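Local coordinates for methionine-binding protein (Coxiella burnetii, PDB 3TQW) that binds methionine and probably delivers it to the membrane permease of an ABC importer, at residues P62-K65 and A66-M70; L189-G192 and P193-Y197; I36-D40 and Y41-N45. One frame throughout, in Å; residues are numbered along the deposited sequence. Where two conformers were deposited one is given.

Contact 1. Residues P62-K65 and A66-M70; sequences PYLK and AQIEM. With MET (methionine), chain C.
Gln67 N donates to Tyr63 O at 2.9 Å with an N-H...O angle of 166°, one rung in the i to i+4 hydrogen-bond ladder of alpha-helix 61-71. Ala66 on Pro62, Ile68 on Leu64 and Glu69 on Lys65 repeat the bond, so every carbonyl from Pro62 to Lys65 is taken up one turn further along. The side chains of Tyr63 and Gln67 run alongside each other, sent the same way by a CG swung away from the backbone N in each (chi1 -171° for Tyr63). Ring and amide stand 78° apart, and Gln67 OE1 approaches Tyr63 CE1 obliquely at 3.9 Å. That amide is held from elsewhere: its OE1 accepts from Asn45 ND2 and its NE2 donates to Asn42 O, which fixes which way round it sits.

Tyr63 turns its ring to the methionine ligand. The ligand CE lies over one face, 3.6 Å above the plane and offset toward the rim, which places Tyr63, from the first turn of the helix, in the wall of the methionine pocket. The ligand SD packs 3.5 Å from Tyr63 CB. On a different side of the helix, Leu64 and Ile68 cross at a slant. Ile68 CG1 also rests on the carbonyl of the earlier turn, 3.3 Å from Leu64 O, and the branches finish with Leu64 CD1 against Ile68 CD1 at 3.8 Å.

Contact 2. Residues L189-G192 and P193-Y197; sequences LTEG and PNSPY
Glu191 lays its carboxylate beside the ring of Tyr197, OE2 reaching CD1 at 3.6 Å and CE1 at 3.7 Å. The two side chains cross at about a right angle, yet the flat groups are nearly parallel, with planes 13° apart. The approach is oblique, and no hydrogen bond joins the pair. Glu191 OE2 has its strong partner elsewhere, in a salt bridge to Arg116 NE, and OE1 accepts from Met86 N. Since Arg116 also hydrogen-bonds the methionine ligand, Glu191 is a second-shell residue, probably helping to hold that guanidinium group in position.

What ties Glu191 and Gly192 to the residues after them is a water. It donates to Glu191 OE1 and to Gly192 O, both at 2.8 Å, and accepts from Ser195 OG at 2.7 Å. The hydroxyl in turn receives Tyr197 N at 3.2 Å, closing an ST turn. With chi1 at 71°, Ser195 OG is turned to the inside of the bend, where it meets both the water and Tyr197 N. In this two-lobed substrate-binding fold the chain is here crossing between lobes, from strand 189-190 at the margin of the five-stranded sheet to strand 198-204 of the six-stranded one, and the water bridges the two arms of the bend. A weak backbone bond from Ser195 N to Pro193 O adds to it. Beyond, Pro196 CG lies 3.8 Å above one face of the Tyr197 ring, offset toward the rim. Tyr197 packs on Arg116 and Leu119 of helix 111-123 and meets His60 edge-to-face, the nearest atoms of its side chain and the bound methionine about 6 Å apart.

Contact 3. Residues I36-D40 and Y41-N45; sequences ITFSD and YNTPN. With MET (methionine), chain C.
Asp40 takes the hydrogen bonds that shape this corner, at both its side chain and its carbonyl. Its OD1 accepts from Asn42 N at 2.8 Å on a nearly straight path (174°), closing an Asx turn. The proton arrives on the anti side of OD1, somewhat out of the carboxylate plane. Asp40 CG lies away from its own backbone N and beside the carbonyl carbon (chi1 -167°), which carries the carboxylate forward over the following residues. Around the same corner, Asp40 O accepts from Thr43 N at 3.1 Å, the bond of a type I beta turn, with the donor well above the carbonyl plane. Thr43 OG1 gives its proton to Asn42 OD1 at 2.9 Å, nearly in line with that C=O, and so steadies the amide.

Stacking accompanies these bonds. The carboxylate of Asp40 and the amide of Asn42 lie face on face, planes only 6° apart, with Asp40 OD1 3.0 Å from Asn42 CG.

Apolar contacts gather round Phe38. Thr43 CG2 meets its CD1 obliquely at 3.6 Å, Pro44 CA lies over one face, and Pro44 CG reaches CD2 at 3.9 Å.

From this corner Tyr41, at the second position of the turn, joins the methionine pocket. The methionine CE stands 3.4 Å above its ring, directly over the centre, while the hydroxyl bonds to Asn174 OD1.

The corner leads from edge strand 33-38, which pairs with strand 5-10, into helix 44-49. Pro44 packs on Ile10 of strand 5-10 and Phe58 of strand 55-60, and Asn42 leans on helix 61-71 at Tyr63.

Overall arrangement
Following the chain from the N terminus, contact 3 comes first, closing the tight turn between strand 33-38 and helix 44-49. After strand 55-60 the chain enters helix 61-71, where contact 1 joins successive turns. Contact 2 follows much later, at the bend that returns the chain from the five-stranded sheet to strand 198-204 of the six-stranded one. The three stand in series, with none nested or crossing. Contact 1 touches both others: its Gln67 and Tyr63 lie against residues 41-45, and Pro62 CG packs on Tyr197 CE2 at 3.7 Å. Contacts 2 and 3 stay about 10 Å apart at their nearest atoms. Contacts 1 and 3 both touch the ligand methionine, where Tyr63 and Tyr41 each turn a ring face to its methyl group.

Contact 1. Residues P62-K65 and A66-M70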
loop_
_atom_site.group_PDB
_atom_site.type_symbol
_atom_site.label_atom_id
_atom_site.label_comp_id
_atom_site.label_asym_id
_atom_site.label_seq_id
_atom_site.Cartn_x
_atom_site.Cartn_y
_atom_site.Cartn_z
ATOM N N PRO A 62 -9.229 1.216 3.289
ATOM C CA PRO A 62 -9.671 -0.124 3.702
ATOM C C PRO A 62 -8.775 -0.736 4.782
ATOM O O PRO A 62 -9.278 -1.400 5.688
ATOM C CB PRO A 62 -9.578 -0.937 2.404
ATOM C CG PRO A 62 -9.793 0.099 1.322
ATOM C CD PRO A 62 -9.048 1.307 1.830
ATOM N N TYR A 63 -7.468 -0.527 4.691
ATOM C CA TYR A 63 -6.578 -0.995 5.745
ATOM C C TYR A 63 -6.892 -0.302 7.076
ATOM O O TYR A 63 -6.951 -0.942 8.124
ATOM C CB TYR A 63 -5.111 -0.785 5.367
ATOM C CG TYR A 63 -4.165 -1.462 6.331
ATOM C CD1 TYR A 63 -3.784 -0.834 7.514
ATOM C CD2 TYR A 63 -3.671 -2.735 6.072
ATOM C CE1 TYR A 63 -2.919 -1.458 8.414
ATOM C CE2 TYR A 63 -2.802 -3.366 6.961
ATOM C CZ TYR A 63 -2.438 -2.724 8.130
ATOM O OH TYR A 63 -1.585 -3.345 9.018
ATOM N N LEU A 64 -7.091 1.011 7.027
ATOM C CA LEU A 64 -7.402 1.781 8.229
ATOM C C LEU A 64 -8.697 1.302 8.876
ATOM O O LEU A 64 -8.754 1.068 10.085
ATOM C CB LEU A 64 -7.511 3.271 7.887
ATOM C CG LEU A 64 -7.923 4.192 9.032
ATOM C CD1 LEU A 64 -7.008 3.987 10.240
ATOM C CD2 LEU A 64 -7.909 5.658 8.576
ATOM N N LYS A 65 -9.737 1.160 8.063
ATOM C CA LYS A 65 -11.021 0.677 8.545
ATOM C C LYS A 65 -10.887 -0.711 9.157
ATOM O O LYS A 65 -11.484 -1.003 10.192
ATOM C CB LYS A 65 -12.049 0.659 7.409
ATOM C CG LYS A 65 -12.401 2.047 6.881
ATOM C CD LYS A 65 -13.342 1.967 5.685
ATOM C CE LYS A 65 -13.745 3.360 5.204
ATOM N NZ LYS A 65 -14.560 3.312 3.954
ATOM N N ALA A 66 -10.103 -1.572 8.515
ATOM C CA ALA A 66 -9.921 -2.927 9.028
ATOM C C ALA A 66 -9.213 -2.934 10.387
ATOM O O ALA A 66 -9.652 -3.615 11.318
ATOM C CB ALA A 66 -9.177 -3.796 8.010
ATOM N N GLN A 67 -8.133 -2.169 10.519
ATOM C CA GLN A 67 -7.422 -2.137 11.799
ATOM C C GLN A 67 -8.215 -1.429 12.905
ATOM O O GLN A 67 -8.096 -1.783 14.076
ATOM C CB GLN A 67 -6.000 -1.570 11.685
ATOM C CG GLN A 67 -5.161 -1.929 12.926
ATOM C CD GLN A 67 -3.685 -1.580 12.826
ATOM O OE1 GLN A 67 -3.298 -0.607 12.176
ATOM N NE2 GLN A 67 -2.848 -2.370 13.510
ATOM N N ILE A 68 -9.031 -0.447 12.538
ATOM C CA ILE A 68 -9.931 0.184 13.506
ATOM C C ILE A 68 -10.932 -0.836 14.036
ATOM O O ILE A 68 -11.226 -0.879 15.230
ATOM C CB ILE A 68 -10.691 1.380 12.889
ATOM C CG1 ILE A 68 -9.772 2.594 12.777
ATOM C CG2 ILE A 68 -11.922 1.731 13.729
ATOM C CD1 ILE A 68 -10.391 3.768 12.035
ATOM N N GLU A 69 -11.461 -1.666 13.146
ATOM C CA GLU A 69 -12.410 -2.689 13.568
ATOM C C GLU A 69 -11.748 -3.692 14.520
ATOM O O GLU A 69 -12.383 -4.188 15.450
ATOM C CB GLU A 69 -13.011 -3.395 12.352
ATOM C CG GLU A 69 -13.886 -4.588 12.694
ATOM C CD GLU A 69 -15.132 -4.200 13.476
ATOM O OE1 GLU A 69 -15.622 -3.062 13.297
ATOM O OE2 GLU A 69 -15.622 -5.033 14.271
HETATM N N MSE A 70 -10.471 -3.978 14.281
HETATM C CA MSE A 70 -9.726 -4.932 15.095
HETATM C C MSE A 70 -9.327 -4.370 16.452
HETATM O O MSE A 70 -9.393 -5.065 17.469
HETATM C CB MSE A 70 -8.450 -5.356 14.371
HETATM C CG MSE A 70 -8.614 -6.498 13.399
HETATM SE SE MSE A 70 -6.880 -6.929 12.615
HETATM C CE MSE A 70 -7.059 -5.942 10.943
HETATM N N MET C . 1.486 1.592 0.444
HETATM C CA MET C . 0.673 0.370 0.485
HETATM C C MET C . -0.138 0.259 -0.803
HETATM O O MET C . -0.615 1.270 -1.315
HETATM C CB MET C . -0.259 0.403 1.705
HETATM C CG MET C . -1.135 -0.837 1.907
HETATM S SD MET C . -2.193 -0.691 3.372
HETATM C CE MET C . -0.938 -0.696 4.651
HETATM O OXT MET C . -0.333 -0.822 -1.364
#

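Contact 2. Residues L189-G192 and P193-Y197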
loop_
_atom_site.group_PDB
_atom_site.type_symbol
_atom_site.label_atom_id
_atom_site.label_comp_id
_atom_site.label_asym_id
_atom_site.label_seq_id
_atom_site.Cartn_x
_atom_site.Cartn_y
_atom_site.Cartn_z
ATOM N N LEU A 189 0.725 -7.567 -14.742
ATOM C CA LEU A 189 -0.557 -6.870 -14.711
ATOM C C LEU A 189 -0.635 -6.015 -13.449
ATOM O O LEU A 189 -0.130 -6.417 -12.401
ATOM C CB LEU A 189 -1.703 -7.884 -14.700
ATOM C CG LEU A 189 -3.117 -7.312 -14.575
ATOM C CD1 LEU A 189 -3.508 -6.508 -15.820
ATOM C CD2 LEU A 189 -4.134 -8.408 -14.309
ATOM N N THR A 190 -1.258 -4.843 -13.542
ATOM C CA THR A 190 -1.499 -4.025 -12.351
ATOM C C THR A 190 -2.949 -3.560 -12.282
ATOM O O THR A 190 -3.665 -3.568 -13.287
ATOM C CB THR A 190 -0.605 -2.766 -12.311
ATOM O OG1 THR A 190 -1.049 -1.837 -13.307
ATOM C CG2 THR A 190 0.852 -3.121 -12.564
ATOM N N GLU A 191 -3.375 -3.147 -11.093
ATOM C CA GLU A 191 -4.678 -2.526 -10.915
ATOM C C GLU A 191 -4.783 -1.294 -11.790
ATOM O O GLU A 191 -3.773 -0.765 -12.254
ATOM C CB GLU A 191 -4.860 -2.062 -9.469
ATOM C CG GLU A 191 -4.816 -3.135 -8.401
ATOM C CD GLU A 191 -4.812 -2.526 -7.007
ATOM O OE1 GLU A 191 -4.128 -1.499 -6.810
ATOM O OE2 GLU A 191 -5.499 -3.059 -6.115
ATOM N N GLY A 192 -6.010 -0.826 -11.991
ATOM C CA GLY A 192 -6.241 0.468 -12.598
ATOM C C GLY A 192 -6.022 1.569 -11.573
ATOM O O GLY A 192 -5.877 1.290 -10.381
ATOM N N PRO A 193 -5.999 2.830 -12.031
ATOM C CA PRO A 193 -5.710 3.981 -11.170
ATOM C C PRO A 193 -6.890 4.401 -10.296
ATOM O O PRO A 193 -6.690 5.099 -9.301
ATOM C CB PRO A 193 -5.390 5.089 -12.173
ATOM C CG PRO A 193 -6.192 4.730 -13.385
ATOM C CD PRO A 193 -6.166 3.222 -13.443
ATOM N N ASN A 194 -8.097 3.982 -10.656
ATOM C CA ASN A 194 -9.296 4.430 -9.951
ATOM C C ASN A 194 -9.819 3.424 -8.935
ATOM O O ASN A 194 -10.995 3.067 -8.945
ATOM C CB ASN A 194 -10.397 4.790 -10.950
ATOM C CG ASN A 194 -9.966 5.873 -11.918
ATOM O OD1 ASN A 194 -10.077 5.717 -13.135
ATOM N ND2 ASN A 194 -9.459 6.977 -11.380
ATOM N N SER A 195 -8.939 2.979 -8.048
ATOM C CA SER A 195 -9.294 1.983 -7.049
ATOM C C SER A 195 -9.608 2.672 -5.724
ATOM O O SER A 195 -9.411 3.877 -5.580
ATOM C CB SER A 195 -8.131 1.005 -6.866
ATOM O OG SER A 195 -7.043 1.642 -6.210
ATOM N N PRO A 196 -10.115 1.910 -4.750
ATOM C CA PRO A 196 -10.314 2.474 -3.409
ATOM C C PRO A 196 -9.031 2.518 -2.569
ATOM O O PRO A 196 -9.122 2.737 -1.363
ATOM C CB PRO A 196 -11.310 1.502 -2.775
ATOM C CG PRO A 196 -11.098 0.222 -3.492
ATOM C CD PRO A 196 -10.716 0.574 -4.894
ATOM N N TYR A 197 -7.865 2.346 -3.188
ATOM C CA TYR A 197 -6.627 2.156 -2.423
ATOM C C TYR A 197 -5.640 3.324 -2.414
ATOM O O TYR A 197 -4.441 3.115 -2.233
ATOM C CB TYR A 197 -5.925 0.868 -2.863
ATOM C CG TYR A 197 -6.822 -0.335 -2.710
ATOM C CD1 TYR A 197 -7.306 -1.016 -3.821
ATOM C CD2 TYR A 197 -7.218 -0.769 -1.451
ATOM C CE1 TYR A 197 -8.143 -2.111 -3.677
ATOM C CE2 TYR A 197 -8.048 -1.862 -1.298
ATOM C CZ TYR A 197 -8.510 -2.527 -2.411
ATOM O OH TYR A 197 -9.344 -3.612 -2.255
HETATM O O HOH W 1 -5.020 0.926 -7.768
#

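Contact 3. Residues I36-D40 and Y41-N45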
loop_
_atom_site.group_PDB
_atom_site.type_symbol
_atom_site.label_atom_id
_atom_site.label_comp_id
_atom_site.label_asym_id
_atom_site.label_seq_id
_atom_site.Cartn_x
_atom_site.Cartn_y
_atom_site.Cartn_z
ATOM N N ILE A 36 9.393 9.299 11.660
ATOM C CA ILE A 36 9.599 8.090 12.458
ATOM C C ILE A 36 9.280 6.863 11.597
ATOM O O ILE A 36 8.135 6.678 11.184
ATOM C CB ILE A 36 8.699 8.088 13.706
ATOM C CG1 ILE A 36 8.856 9.410 14.480
ATOM C CG2 ILE A 36 9.017 6.891 14.600
ATOM C CD1 ILE A 36 10.283 9.709 14.905
ATOM N N THR A 37 10.284 6.036 11.309
ATOM C CA THR A 37 10.065 4.912 10.399
ATOM C C THR A 37 9.683 3.646 11.157
ATOM O O THR A 37 10.116 3.429 12.290
ATOM C CB THR A 37 11.299 4.601 9.530
ATOM O OG1 THR A 37 12.395 4.252 10.381
ATOM C CG2 THR A 37 11.684 5.796 8.671
ATOM N N PHE A 38 8.881 2.812 10.508
ATOM C CA PHE A 38 8.457 1.536 11.059
ATOM C C PHE A 38 8.704 0.446 10.025
ATOM O O PHE A 38 9.009 0.743 8.866
ATOM C CB PHE A 38 6.971 1.603 11.436
ATOM C CG PHE A 38 6.679 2.595 12.511
ATOM C CD1 PHE A 38 6.727 2.220 13.846
ATOM C CD2 PHE A 38 6.386 3.911 12.198
ATOM C CE1 PHE A 38 6.479 3.144 14.845
ATOM C CE2 PHE A 38 6.137 4.835 13.196
ATOM C CZ PHE A 38 6.179 4.448 14.519
ATOM N N SER A 39 8.588 -0.812 10.436
ATOM C CA SER A 39 8.907 -1.929 9.549
ATOM C C SER A 39 7.801 -2.981 9.504
ATOM O O SER A 39 8.038 -4.135 9.131
ATOM C CB SER A 39 10.220 -2.586 9.967
ATOM O OG SER A 39 11.274 -1.648 10.012
ATOM N N ASP A 40 6.594 -2.577 9.887
ATOM C CA ASP A 40 5.427 -3.446 9.774
ATOM C C ASP A 40 4.185 -2.576 9.625
ATOM O O ASP A 40 4.005 -1.613 10.368
ATOM C CB ASP A 40 5.306 -4.339 11.012
ATOM C CG ASP A 40 4.302 -5.466 10.825
ATOM O OD1 ASP A 40 3.193 -5.211 10.296
ATOM O OD2 ASP A 40 4.632 -6.610 11.203
ATOM N N TYR A 41 3.361 -2.891 8.629
ATOM C CA TYR A 41 2.097 -2.196 8.408
ATOM C C TYR A 41 1.278 -2.078 9.696
ATOM O O TYR A 41 0.547 -1.103 9.890
ATOM C CB TYR A 41 1.239 -2.976 7.407
ATOM C CG TYR A 41 1.583 -2.836 5.934
ATOM C CD1 TYR A 41 2.436 -1.843 5.468
ATOM C CD2 TYR A 41 1.011 -3.694 5.003
ATOM C CE1 TYR A 41 2.720 -1.723 4.100
ATOM C CE2 TYR A 41 1.282 -3.584 3.653
ATOM C CZ TYR A 41 2.128 -2.604 3.203
ATOM O OH TYR A 41 2.375 -2.524 1.850
ATOM N N ASN A 42 1.368 -3.087 10.558
ATOM C CA ASN A 42 0.483 -3.150 11.724
ATOM C C ASN A 42 0.869 -2.238 12.886
ATOM O O ASN A 42 0.190 -2.222 13.913
ATOM C CB ASN A 42 0.277 -4.601 12.205
ATOM C CG ASN A 42 1.530 -5.213 12.838
ATOM O OD1 ASN A 42 2.477 -4.512 13.210
ATOM N ND2 ASN A 42 1.523 -6.538 12.977
ATOM N N THR A 43 1.932 -1.454 12.715
ATOM C CA THR A 43 2.468 -0.665 13.830
ATOM C C THR A 43 2.196 0.854 13.844
ATOM O O THR A 43 1.899 1.402 14.899
ATOM C CB THR A 43 3.980 -0.960 14.048
ATOM O OG1 THR A 43 4.146 -2.364 14.291
ATOM C CG2 THR A 43 4.511 -0.200 15.258
ATOM N N PRO A 44 2.314 1.544 12.688
ATOM C CA PRO A 44 2.142 3.008 12.734
ATOM C C PRO A 44 0.809 3.508 13.330
ATOM O O PRO A 44 0.788 4.600 13.889
ATOM C CB PRO A 44 2.264 3.423 11.262
ATOM C CG PRO A 44 3.192 2.382 10.677
ATOM C CD PRO A 44 2.774 1.090 11.364
ATOM N N ASN A 45 -0.275 2.747 13.208
ATOM C CA ASN A 45 -1.542 3.159 13.822
ATOM C C ASN A 45 -1.516 3.021 15.347
ATOM O O ASN A 45 -2.163 3.790 16.054
ATOM C CB ASN A 45 -2.737 2.403 13.227
ATOM C CG ASN A 45 -3.111 2.894 11.841
ATOM O OD1 ASN A 45 -2.855 4.052 11.485
ATOM N ND2 ASN A 45 -3.726 2.017 11.048
HETATM N N MET C . 1.486 1.592 0.444
HETATM C CA MET C . 0.673 0.370 0.485
HETATM C C MET C . -0.138 0.259 -0.803
HETATM O O MET C . -0.615 1.270 -1.315
HETATM C CB MET C . -0.259 0.403 1.705
HETATM C CG MET C . -1.135 -0.837 1.907
HETATM S SD MET C . -2.193 -0.691 3.372
HETATM C CE MET C . -0.938 -0.696 4.651
HETATM O OXT MET C . -0.333 -0.822 -1.364
#